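Rusticyanin (PDB 2CAK) carries electrons from cytochrome c552 to the A-type oxidase in the periplasm, using a single copper ion bound in a blue copper (cupredoxin) fold. Local coordinates at residues 41-46 with 82-87; 78-83 with 117-122; 89-94 with 101-106. All coordinates share one frame; numbering follows the deposited sequence. Where two conformers were deposited one is given.

Contact 1. Residues 41-46 with 82-87; sequences AAAVLP and FGHSFD. With CU1 (copper (I) ion), chain B.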
loop_
_atom_site.group_PDB
_atom_site.type_symbol
_atom_site.label_atom_id
_atom_site.label_comp_id
_atom_site.label_asym_id
_atom_site.label_seq_id
_atom_site.Cartn_x
_atom_site.Cartn_y
_atom_site.Cartn_z
ATOM N N ALA A 41 -3.914 3.027 1.637
ATOM C CA ALA A 41 -2.636 3.430 1.100
ATOM C C ALA A 41 -2.810 4.041 -0.295
ATOM O O ALA A 41 -3.651 3.659 -1.079
ATOM C CB ALA A 41 -1.732 2.202 0.915
ATOM N N ALA A 42 -1.989 5.056 -0.579
ATOM C CA ALA A 42 -1.959 5.753 -1.856
ATOM C C ALA A 42 -0.557 5.781 -2.415
ATOM O O ALA A 42 0.428 5.867 -1.665
ATOM C CB ALA A 42 -2.504 7.182 -1.747
ATOM N N ALA A 43 -0.436 5.723 -3.737
ATOM C CA ALA A 43 0.822 5.879 -4.451
ATOM C C ALA A 43 1.028 7.343 -4.862
ATOM O O ALA A 43 0.246 7.832 -5.689
ATOM C CB ALA A 43 0.875 5.008 -5.690
ATOM N N VAL A 44 1.995 7.996 -4.258
ATOM C CA VAL A 44 2.418 9.365 -4.518
ATOM C C VAL A 44 1.255 10.357 -4.519
ATOM O O VAL A 44 0.764 10.861 -5.518
ATOM C CB VAL A 44 3.255 9.511 -5.798
ATOM C CG1 VAL A 44 4.081 10.793 -5.704
ATOM C CG2 VAL A 44 4.202 8.347 -5.995
ATOM N N LEU A 45 0.764 10.676 -3.303
ATOM C CA LEU A 45 -0.172 11.766 -3.145
ATOM C C LEU A 45 0.499 13.083 -3.581
ATOM O O LEU A 45 1.704 13.227 -3.423
ATOM C CB LEU A 45 -0.585 11.880 -1.675
ATOM C CG LEU A 45 -1.566 10.842 -1.153
ATOM C CD1 LEU A 45 -1.847 11.107 0.344
ATOM C CD2 LEU A 45 -2.883 10.873 -1.953
ATOM N N PRO A 46 -0.249 14.044 -4.094
ATOM C CA PRO A 46 0.320 15.313 -4.542
ATOM C C PRO A 46 1.160 15.952 -3.441
ATOM O O PRO A 46 0.772 16.069 -2.278
ATOM C CB PRO A 46 -0.918 16.139 -4.864
ATOM C CG PRO A 46 -1.904 15.116 -5.316
ATOM C CD PRO A 46 -1.705 13.934 -4.410
ATOM N N PHE A 82 1.779 6.848 -14.171
ATOM C CA PHE A 82 2.388 5.633 -13.675
ATOM C C PHE A 82 1.329 4.673 -13.154
ATOM O O PHE A 82 0.377 5.104 -12.543
ATOM C CB PHE A 82 3.372 5.930 -12.530
ATOM C CG PHE A 82 4.534 6.746 -13.060
ATOM C CD1 PHE A 82 4.506 8.134 -13.073
ATOM C CD2 PHE A 82 5.625 6.097 -13.590
ATOM C CE1 PHE A 82 5.564 8.846 -13.589
ATOM C CE2 PHE A 82 6.728 6.821 -14.070
ATOM C CZ PHE A 82 6.688 8.189 -14.064
ATOM N N GLY A 83 1.535 3.395 -13.359
ATOM C CA GLY A 83 0.671 2.347 -12.860
ATOM C C GLY A 83 1.194 1.498 -11.736
ATOM O O GLY A 83 1.380 0.265 -11.847
ATOM N N HIS A 84 1.425 2.072 -10.588
ATOM C CA HIS A 84 2.069 1.449 -9.439
ATOM C C HIS A 84 1.271 0.274 -8.923
ATOM O O HIS A 84 0.045 0.199 -9.066
ATOM C CB HIS A 84 2.152 2.510 -8.327
ATOM C CG HIS A 84 2.938 3.734 -8.634
ATOM N ND1 HIS A 84 4.315 3.815 -8.642
ATOM C CD2 HIS A 84 2.470 4.985 -8.897
ATOM C CE1 HIS A 84 4.628 5.069 -8.903
ATOM N NE2 HIS A 84 3.532 5.828 -9.086
ATOM N N SER A 85 1.968 -0.630 -8.258
ATOM C CA SER A 85 1.319 -1.762 -7.593
ATOM C C SER A 85 1.554 -1.697 -6.086
ATOM O O SER A 85 2.369 -0.912 -5.597
ATOM C CB SER A 85 1.822 -3.116 -8.113
ATOM O OG SER A 85 3.155 -3.394 -7.726
ATOM N N PHE A 86 0.863 -2.520 -5.325
ATOM C CA PHE A 86 1.011 -2.663 -3.880
ATOM C C PHE A 86 1.048 -4.166 -3.582
ATOM O O PHE A 86 0.021 -4.839 -3.659
ATOM C CB PHE A 86 -0.143 -1.979 -3.145
ATOM C CG PHE A 86 -0.032 -1.975 -1.634
ATOM C CD1 PHE A 86 0.424 -0.833 -0.969
ATOM C CD2 PHE A 86 -0.357 -3.043 -0.849
ATOM C CE1 PHE A 86 0.545 -0.815 0.396
ATOM C CE2 PHE A 86 -0.206 -2.988 0.513
ATOM C CZ PHE A 86 0.221 -1.895 1.181
ATOM N N ASP A 87 2.213 -4.685 -3.261
ATOM C CA ASP A 87 2.407 -6.117 -3.080
ATOM C C ASP A 87 3.122 -6.385 -1.756
ATOM O O ASP A 87 4.125 -5.719 -1.435
ATOM C CB ASP A 87 3.244 -6.694 -4.237
ATOM C CG ASP A 87 2.470 -6.540 -5.533
ATOM O OD1 ASP A 87 1.387 -7.167 -5.642
ATOM O OD2 ASP A 87 2.876 -5.776 -6.392
HETATM CU CU CU1 B . 5.738 2.355 -8.353
#
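A41, at the start of the segment, meets the F86 ring: its CB lies 3.8 Å from F86 CE1, an apolar contact reached obliquely to the ring. F86 holds its CG anti to the backbone N (chi1 -175°), which carries the ring to A41. The same ring also meets F53 edge-to-face and Y135 with the two planes only about 15° apart, so A41 packs its methyl against a member of a buried aromatic group in the interior of the cupredoxin sandwich. Two residues on, A43 again points its CB at the 82-87 segment, as the alternation of strand 36-43 requires. Here the partner is the copper ligand H84, whose CD2 lies 3.6 Å from A43 CB. The methyl approaches obliquely, nearest CD2 and then CG, while copper is bound at ND1. The strand is bonded at this point to strand 70-77 through the backbone pairing of A43 with I76, which helps to place the methyl. V44 leaves the strand with a positive phi of 50° and extends the same cover: its CG2 comes to 4.0 Å from H84 NE2, and the two side chains cross at about a right angle. H84 itself binds copper through ND1 at 2.1 Å, with C137, H142 and M147 making up the rest of the metal site. Its O is held by a hydrogen bond from the S111 hydroxyl, a second-shell tie on the ligand backbone. Every touching residue is buried, and two methyl groups of 41-46 pack against the imidazole, an arrangement consistent with a ligand ring kept in place and partly shielded from water.

Contact 2. Residues 78-83 with 117-122; sequences TNKGFG and GKFGYT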
loop_
_atom_site.group_PDB
_atom_site.type_symbol
_atom_site.label_atom_id
_atom_site.label_comp_id
_atom_site.label_asym_id
_atom_site.label_seq_id
_atom_site.Cartn_x
_atom_site.Cartn_y
_atom_site.Cartn_z
ATOM N N THR A 78 -2.859 7.577 -7.132
ATOM C CA THR A 78 -3.046 8.984 -7.378
ATOM C C THR A 78 -2.010 9.634 -8.281
ATOM O O THR A 78 -2.013 10.832 -8.504
ATOM C CB THR A 78 -3.143 9.753 -6.032
ATOM O OG1 THR A 78 -2.079 9.376 -5.141
ATOM C CG2 THR A 78 -4.460 9.430 -5.333
ATOM N N ASN A 79 -1.083 8.862 -8.798
ATOM C CA ASN A 79 0.079 9.415 -9.499
ATOM C C ASN A 79 -0.118 9.411 -10.992
ATOM O O ASN A 79 -0.078 8.364 -11.629
ATOM C CB ASN A 79 1.327 8.619 -9.084
ATOM C CG ASN A 79 2.619 9.315 -9.496
ATOM O OD1 ASN A 79 2.793 10.554 -9.651
ATOM N ND2 ASN A 79 3.558 8.478 -9.658
ATOM N N LYS A 80 -0.305 10.578 -11.578
ATOM C CA LYS A 80 -0.454 10.672 -13.025
ATOM C C LYS A 80 0.738 10.065 -13.741
ATOM O O LYS A 80 1.896 10.332 -13.397
ATOM C CB LYS A 80 -0.699 12.165 -13.390
ATOM C CG LYS A 80 -1.971 12.699 -12.729
ATOM C CD LYS A 80 -2.470 14.009 -13.306
ATOM C CE LYS A 80 -3.871 14.396 -12.859
ATOM N NZ LYS A 80 -4.514 13.360 -12.012
ATOM N N GLY A 81 0.485 9.282 -14.771
ATOM C CA GLY A 81 1.482 8.751 -15.684
ATOM C C GLY A 81 2.069 7.397 -15.333
ATOM O O GLY A 81 2.840 6.835 -16.131
ATOM N N PHE A 82 1.779 6.848 -14.171
ATOM C CA PHE A 82 2.388 5.633 -13.675
ATOM C C PHE A 82 1.329 4.673 -13.154
ATOM O O PHE A 82 0.377 5.104 -12.543
ATOM C CB PHE A 82 3.372 5.930 -12.530
ATOM C CG PHE A 82 4.534 6.746 -13.060
ATOM C CD1 PHE A 82 4.506 8.134 -13.073
ATOM C CD2 PHE A 82 5.625 6.097 -13.590
ATOM C CE1 PHE A 82 5.564 8.846 -13.589
ATOM C CE2 PHE A 82 6.728 6.821 -14.070
ATOM C CZ PHE A 82 6.688 8.189 -14.064
ATOM N N GLY A 83 1.535 3.395 -13.359
ATOM C CA GLY A 83 0.671 2.347 -12.860
ATOM C C GLY A 83 1.194 1.498 -11.736
ATOM O O GLY A 83 1.380 0.265 -11.847
ATOM N N GLY A 117 -10.273 12.334 -15.227
ATOM C CA GLY A 117 -10.469 12.985 -13.948
ATOM C C GLY A 117 -10.760 12.048 -12.811
ATOM O O GLY A 117 -11.286 12.401 -11.751
ATOM N N LYS A 118 -10.409 10.787 -12.995
ATOM C CA LYS A 118 -10.597 9.764 -11.969
ATOM C C LYS A 118 -9.338 8.939 -11.729
ATOM O O LYS A 118 -8.363 9.022 -12.482
ATOM C CB LYS A 118 -11.759 8.867 -12.395
ATOM C CG LYS A 118 -13.071 9.675 -12.363
ATOM C CD LYS A 118 -14.312 8.836 -12.389
ATOM C CE LYS A 118 -14.434 8.083 -13.686
ATOM N NZ LYS A 118 -15.888 7.652 -13.797
ATOM N N PHE A 119 -9.376 8.212 -10.621
ATOM C CA PHE A 119 -8.264 7.468 -10.075
ATOM C C PHE A 119 -8.656 6.028 -9.781
ATOM O O PHE A 119 -9.714 5.783 -9.197
ATOM C CB PHE A 119 -7.787 8.110 -8.763
ATOM C CG PHE A 119 -7.421 9.566 -8.968
ATOM C CD1 PHE A 119 -8.338 10.585 -8.793
ATOM C CD2 PHE A 119 -6.150 9.930 -9.319
ATOM C CE1 PHE A 119 -7.944 11.881 -8.996
ATOM C CE2 PHE A 119 -5.740 11.226 -9.551
ATOM C CZ PHE A 119 -6.670 12.219 -9.381
ATOM N N GLY A 120 -7.767 5.109 -10.128
ATOM C CA GLY A 120 -8.075 3.695 -9.869
ATOM C C GLY A 120 -7.789 3.274 -8.434
ATOM O O GLY A 120 -6.816 3.729 -7.815
ATOM N N TYR A 121 -8.630 2.394 -7.916
ATOM C CA TYR A 121 -8.445 1.856 -6.577
ATOM C C TYR A 121 -8.968 0.415 -6.547
ATOM O O TYR A 121 -9.762 -0.012 -7.353
ATOM C CB TYR A 121 -9.088 2.695 -5.488
ATOM C CG TYR A 121 -10.592 2.642 -5.423
ATOM C CD1 TYR A 121 -11.388 3.396 -6.290
ATOM C CD2 TYR A 121 -11.201 1.817 -4.495
ATOM C CE1 TYR A 121 -12.762 3.342 -6.213
ATOM C CE2 TYR A 121 -12.597 1.782 -4.438
ATOM C CZ TYR A 121 -13.375 2.517 -5.274
ATOM O OH TYR A 121 -14.752 2.435 -5.214
ATOM N N THR A 122 -8.539 -0.310 -5.504
ATOM C CA THR A 122 -8.986 -1.651 -5.244
ATOM C C THR A 122 -8.932 -1.949 -3.746
ATOM O O THR A 122 -8.274 -1.242 -2.970
ATOM C CB THR A 122 -8.132 -2.657 -6.052
ATOM O OG1 THR A 122 -8.817 -3.940 -6.027
ATOM C CG2 THR A 122 -6.742 -2.784 -5.529
#
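F119 of strand 119-126 meets the 78-83 loop, which follows strand 70-77 of the cupredoxin sandwich, and its ring is the one side chain of 117-122 that reaches across. CG stands anti to the carbonyl carbon (chi1 -56°), which turns the ring toward the loop. One ortho carbon of the ring, F119 CD2, rests 3.8 Å from T78 CA, so the backbone of T78 supplies the nearest surface there; the T78 methyl is more distant, with CG2 4.4 Å from F119 CD2. Farther out along the ring, K80 NZ lies 3.5 Å from F119 CE2 and 3.6 Å from F119 CZ. K80 belongs to the type II turn from N79 to F82. Its ammonium approaches obliquely, at the end of a chain bent at its last torsion (chi4 -4°), and the lysine is modelled in two conformers, so this approach describes one of them. V14 of helix 11-18 touches both F119 and T78, adding a third element to the cluster. Past the ring, G120 pairs through its backbone with N77 and T122 with F75, which ties the strand to strand 70-77 just before the loop departs. The chemistry is thus nonpolar carbon against carbon at T78, with a lysine amine modelled in two positions near the ring, while backbone pairing of F119 with A9 and the hydrogen bond from T78 OG1 to A43 O of strand 36-43 help place F119 and T78.

Contact 3. Residues 89-94 with 101-106; sequences TQKVPP and IDPIVA. Unlike the reference sequence in segment 89-94: Q90 (reference Lys), V92 (reference Gly).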
loop_
_atom_site.group_PDB
_atom_site.type_symbol
_atom_site.label_atom_id
_atom_site.label_comp_id
_atom_site.label_asym_id
_atom_site.label_seq_id
_atom_site.Cartn_x
_atom_site.Cartn_y
_atom_site.Cartn_z
ATOM N N THR A 89 5.348 -8.926 0.595
ATOM C CA THR A 89 6.323 -9.996 0.527
ATOM C C THR A 89 7.052 -10.170 1.846
ATOM O O THR A 89 7.013 -9.239 2.655
ATOM C CB THR A 89 7.309 -9.695 -0.611
ATOM O OG1 THR A 89 8.293 -10.722 -0.747
ATOM C CG2 THR A 89 8.026 -8.360 -0.385
ATOM N N GLN A 90 7.695 -11.290 2.066
ATOM C CA GLN A 90 8.631 -11.440 3.186
ATOM C C GLN A 90 10.083 -11.225 2.786
ATOM O O GLN A 90 10.961 -11.223 3.655
ATOM C CB GLN A 90 8.370 -12.752 3.943
ATOM C CG GLN A 90 7.025 -12.550 4.671
ATOM C CD GLN A 90 6.791 -13.555 5.776
ATOM O OE1 GLN A 90 6.552 -14.711 5.427
ATOM N NE2 GLN A 90 6.859 -13.151 7.056
ATOM N N LYS A 91 10.385 -11.052 1.499
ATOM C CA LYS A 91 11.725 -10.688 1.045
ATOM C C LYS A 91 12.036 -9.272 1.488
ATOM O O LYS A 91 11.177 -8.412 1.577
ATOM C CB LYS A 91 11.900 -10.797 -0.461
ATOM C CG LYS A 91 11.616 -12.154 -1.103
ATOM C CD LYS A 91 12.382 -13.311 -0.512
ATOM C CE LYS A 91 12.325 -14.514 -1.455
ATOM N NZ LYS A 91 11.350 -15.538 -0.946
ATOM N N VAL A 92 13.276 -9.028 1.851
ATOM C CA VAL A 92 13.789 -7.878 2.550
ATOM C C VAL A 92 14.517 -6.911 1.613
ATOM O O VAL A 92 15.098 -7.332 0.596
ATOM C CB VAL A 92 14.728 -8.360 3.687
ATOM C CG1 VAL A 92 14.058 -9.254 4.731
ATOM C CG2 VAL A 92 15.923 -9.123 3.119
ATOM N N PRO A 93 14.573 -5.627 1.980
ATOM C CA PRO A 93 15.442 -4.664 1.279
ATOM C C PRO A 93 16.901 -4.967 1.524
ATOM O O PRO A 93 17.237 -5.617 2.516
ATOM C CB PRO A 93 15.055 -3.295 1.825
ATOM C CG PRO A 93 14.437 -3.557 3.130
ATOM C CD PRO A 93 13.888 -4.969 3.103
ATOM N N PRO A 94 17.797 -4.510 0.695
ATOM C CA PRO A 94 17.507 -3.704 -0.488
ATOM C C PRO A 94 16.966 -4.534 -1.644
ATOM O O PRO A 94 17.344 -5.671 -1.888
ATOM C CB PRO A 94 18.878 -3.133 -0.874
ATOM C CG PRO A 94 19.879 -4.015 -0.214
ATOM C CD PRO A 94 19.241 -4.754 0.918
ATOM N N ILE A 101 10.620 -11.081 -5.393
ATOM C CA ILE A 101 9.802 -10.915 -4.172
ATOM C C ILE A 101 8.852 -12.083 -3.979
ATOM O O ILE A 101 8.021 -12.108 -3.054
ATOM C CB ILE A 101 9.016 -9.594 -4.170
ATOM C CG1 ILE A 101 8.053 -9.431 -5.340
ATOM C CG2 ILE A 101 9.936 -8.407 -4.086
ATOM C CD1 ILE A 101 7.072 -8.265 -5.149
ATOM N N ASP A 102 8.920 -13.088 -4.838
ATOM C CA ASP A 102 8.054 -14.226 -4.688
ATOM C C ASP A 102 8.430 -15.060 -3.479
ATOM O O ASP A 102 9.605 -15.223 -3.200
ATOM C CB ASP A 102 8.140 -15.129 -5.934
ATOM C CG ASP A 102 8.012 -14.329 -7.196
ATOM O OD1 ASP A 102 6.825 -14.088 -7.483
ATOM O OD2 ASP A 102 9.063 -14.074 -7.853
ATOM N N PRO A 103 7.469 -15.691 -2.811
ATOM C CA PRO A 103 6.053 -15.557 -3.122
ATOM C C PRO A 103 5.431 -14.272 -2.579
ATOM O O PRO A 103 5.725 -13.796 -1.484
ATOM C CB PRO A 103 5.423 -16.718 -2.389
ATOM C CG PRO A 103 6.361 -16.977 -1.273
ATOM C CD PRO A 103 7.750 -16.656 -1.725
ATOM N N ILE A 104 4.528 -13.680 -3.351
ATOM C CA ILE A 104 3.718 -12.547 -2.937
ATOM C C ILE A 104 2.554 -13.080 -2.095
ATOM O O ILE A 104 1.768 -13.893 -2.591
ATOM C CB ILE A 104 3.275 -11.719 -4.154
ATOM C CG1 ILE A 104 4.453 -11.101 -4.903
ATOM C CG2 ILE A 104 2.310 -10.626 -3.724
ATOM C CD1 ILE A 104 4.103 -10.476 -6.219
ATOM N N VAL A 105 2.453 -12.665 -0.848
ATOM C CA VAL A 105 1.476 -13.241 0.085
ATOM C C VAL A 105 0.094 -12.678 -0.127
ATOM O O VAL A 105 -0.908 -13.330 0.106
ATOM C CB VAL A 105 1.937 -13.180 1.538
ATOM C CG1 VAL A 105 3.341 -13.795 1.720
ATOM C CG2 VAL A 105 2.012 -11.795 2.119
ATOM N N ALA A 106 0.020 -11.427 -0.604
ATOM C CA ALA A 106 -1.168 -10.689 -0.900
ATOM C C ALA A 106 -0.792 -9.426 -1.655
ATOM O O ALA A 106 0.285 -8.896 -1.439
ATOM C CB ALA A 106 -1.888 -10.264 0.394
HETATM O O HOH W 1 7.418 -13.786 0.613
#
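T89 OG1 donates to I101 O at 2.7 Å, and OG1 also closes an ST turn by accepting from K91 N at 3.1 Å with an N-H...acceptor angle of 160°. One hydroxyl therefore holds both the turn leaving strand 87-89 and the returning segment 101-106, in the cupredoxin loop that leads to strand 106-107. The anti position of OG1 relative to the backbone N places it between the two partners. Its approach to I101 O makes a C=O...donor angle of 124°, tilted somewhat from the carbonyl plane. Alongside this bond, the T89 methyl and the I101 branch pack against each other, with T89 CG2 4.2 Å from I101 CG2 and the two side chains crossing at about a right angle.

K91 makes the second crossing bond. Its chain, bent at chi2 and chi4, lays CG 3.8 Å from I101 CA and then delivers NZ to D102 O at 2.9 Å, where the C=O...donor angle is 141°. A water adds a bridge, accepting from Q90 N and donating to P103 O; P103 itself follows a cis peptide bond.

Further out, T89 is paired through its backbone with Y134 of strand 131-136, and I101 rests on V136 of that strand and on Q138. V105 and A106 bond through the backbone to I88, which settles the returning chain beside strand 87-89. The amide of Q90, a position that differs from the reference sequence, reaches T132 O through NE2 in the conformer described, and the bridging water stands 2.7 Å from P103 O.

How the contacts relate
Contacts 1 and 2 are neighbours, their centres 8 Å apart, and share F82 and G83 of the loop between strands 70-77 and 87-89; T78 joins them directly, meeting A43 and L45. Both reach the mixed sheet holding strands 36-43, 70-77 and 119-126, around the H84 end of the copper site. Contact 3 lies farther out on the other sheet of the sandwich, between strands 87-89 and 106-107, about 17 Å from contact 1 and 24 Å from contact 2, centre to centre. Along the chain it follows contact 1, whereas contact 2 opens before it and closes after it. D87 touches I101 and I104, so the chain that supplies the copper ligand H84 connects the two sheets' contacts.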